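Long-range contact in putative nisin-resistance protein (PDB 4Y68), which is a serine peptidase of family S41 that probably confers resistance to the lantibiotic nisin by recognising and cleaving it: residues K131-S135 against E202-I206. Sequence-based numbering, arbitrary orientation.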
loop_
_atom_site.group_PDB
_atom_site.type_symbol
_atom_site.label_atom_id
_atom_site.label_comp_id
_atom_site.label_asym_id
_atom_site.label_seq_id
_atom_site.Cartn_x
_atom_site.Cartn_y
_atom_site.Cartn_z
ATOM N N LYS A 131 10.222 -7.090 -12.152
ATOM C CA LYS A 131 10.304 -8.396 -11.498
ATOM C C LYS A 131 11.593 -8.619 -10.708
ATOM O O LYS A 131 11.589 -9.258 -9.648
ATOM C CB LYS A 131 10.160 -9.478 -12.570
ATOM C CG LYS A 131 9.868 -10.887 -12.101
ATOM C CD LYS A 131 9.722 -11.792 -13.340
ATOM C CE LYS A 131 8.888 -13.046 -13.074
ATOM N NZ LYS A 131 9.594 -14.152 -12.365
ATOM N N ARG A 132 12.700 -8.110 -11.232
ATOM C CA ARG A 132 13.996 -8.355 -10.608
ATOM C C ARG A 132 14.086 -7.635 -9.276
ATOM O O ARG A 132 14.433 -8.243 -8.269
ATOM C CB ARG A 132 15.151 -7.928 -11.525
ATOM C CG ARG A 132 16.532 -8.163 -10.905
ATOM C CD ARG A 132 17.697 -7.891 -11.877
ATOM N NE ARG A 132 17.953 -9.018 -12.778
ATOM C CZ ARG A 132 17.568 -9.070 -14.053
ATOM N NH1 ARG A 132 16.909 -8.048 -14.597
ATOM N NH2 ARG A 132 17.845 -10.142 -14.790
ATOM N N SER A 133 13.756 -6.348 -9.279
ATOM C CA SER A 133 13.796 -5.544 -8.066
ATOM C C SER A 133 12.886 -6.096 -6.980
ATOM O O SER A 133 13.270 -6.143 -5.806
ATOM C CB SER A 133 13.392 -4.096 -8.353
ATOM O OG SER A 133 14.170 -3.520 -9.375
ATOM N N ILE A 134 11.664 -6.470 -7.356
ATOM C CA ILE A 134 10.697 -6.856 -6.336
ATOM C C ILE A 134 11.051 -8.223 -5.810
ATOM O O ILE A 134 10.765 -8.517 -4.667
ATOM C CB ILE A 134 9.225 -6.862 -6.838
ATOM C CG1 ILE A 134 9.005 -7.960 -7.871
ATOM C CG2 ILE A 134 8.802 -5.480 -7.345
ATOM C CD1 ILE A 134 7.539 -8.108 -8.310
ATOM N N SER A 135 11.690 -9.051 -6.635
ATOM C CA SER A 135 12.154 -10.367 -6.188
ATOM C C SER A 135 13.408 -10.269 -5.286
ATOM O O SER A 135 13.602 -11.066 -4.358
ATOM C CB SER A 135 12.444 -11.260 -7.396
ATOM O OG SER A 135 11.298 -11.363 -8.240
ATOM N N GLU A 202 4.290 -16.602 -7.325
ATOM C CA GLU A 202 4.976 -17.269 -8.431
ATOM C C GLU A 202 5.987 -16.313 -9.084
ATOM O O GLU A 202 7.139 -16.669 -9.289
ATOM C CB GLU A 202 3.963 -17.793 -9.465
ATOM C CG GLU A 202 3.152 -19.044 -9.019
ATOM C CD GLU A 202 2.022 -18.725 -8.019
ATOM O OE1 GLU A 202 1.647 -17.539 -7.876
ATOM O OE2 GLU A 202 1.513 -19.666 -7.365
ATOM N N ALA A 203 5.551 -15.095 -9.380
ATOM C CA ALA A 203 6.429 -14.052 -9.893
ATOM C C ALA A 203 7.695 -13.793 -9.044
ATOM O O ALA A 203 8.732 -13.444 -9.584
ATOM C CB ALA A 203 5.659 -12.774 -10.029
ATOM N N LEU A 204 7.601 -13.939 -7.727
ATOM C CA LEU A 204 8.740 -13.723 -6.847
ATOM C C LEU A 204 9.588 -14.994 -6.710
ATOM O O LEU A 204 10.566 -15.016 -5.960
ATOM C CB LEU A 204 8.261 -13.279 -5.469
ATOM C CG LEU A 204 7.187 -12.187 -5.435
ATOM C CD1 LEU A 204 6.744 -11.879 -4.005
ATOM C CD2 LEU A 204 7.688 -10.933 -6.120
ATOM N N LYS A 205 9.183 -16.043 -7.426
ATOM C CA LYS A 205 9.727 -17.399 -7.273
ATOM C C LYS A 205 9.793 -17.806 -5.811
ATOM O O LYS A 205 10.810 -18.302 -5.345
ATOM C CB LYS A 205 11.119 -17.527 -7.915
ATOM C CG LYS A 205 11.231 -16.886 -9.309
ATOM C CD LYS A 205 12.341 -17.533 -10.139
ATOM C CE LYS A 205 12.608 -16.762 -11.426
ATOM N NZ LYS A 205 13.801 -17.290 -12.173
ATOM N N ILE A 206 8.705 -17.568 -5.093
ATOM C CA ILE A 206 8.557 -18.025 -3.721
ATOM C C ILE A 206 7.471 -19.095 -3.690
ATOM O O ILE A 206 6.453 -18.970 -4.362
ATOM C CB ILE A 206 8.184 -16.879 -2.774
ATOM C CG1 ILE A 206 9.338 -15.888 -2.640
ATOM C CG2 ILE A 206 7.789 -17.424 -1.409
ATOM C CD1 ILE A 206 9.093 -14.822 -1.595
HETATM O O HOH W 1 11.853 -13.663 -4.066
HETATM O O HOH W 2 11.635 -13.709 -9.843
#
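The ammonium group of K131 reaches from the first turn of helix 131-147 to the loop between strands 191-195 and 218-222, where NZ donates to the carbonyl O of A203 at 3.0 Å. A long, flexible lysine suits this place: its chain runs out with CG anti to the backbone N (chi1 -165°) and bends only at the last torsion (chi4 -79°), which brings NZ to the carbonyl. NZ arrives well to one side of the C=O direction, at an angle of 126°, and somewhat tilted from the carbonyl plane. A water also donates to A203 O and, at 2.9 Å, to S135 OG, so the small serine links helix to loop through solvent. Its own hydroxyl turns back to donate to K131 O, on the face opposite that used by S135 N, so two bonds grip this oxygen. A second water donates to the backbone O atoms of S135 and L204, at 3.1 Å from S135 O and 2.7 Å from L204 O.

Toward helix 165-171, I134 and L204 cross at about a right angle, CD1 of the isoleucine meeting CD2 of the leucine at 3.6 Å. Both are buried, and P167 and I166 of that helix pack against I134 and L204 respectively; branched aliphatic chains suit this place, having no polar groups that need partners.

K205, also exposed, has its NZ 5.3 Å from K131 NZ, a like-charge proximity that solvent probably screens. One lysine bond and two bridging waters thus join the more exposed part, A203 O taking both NZ and a water, while an isoleucine-leucine contact joins the buried part.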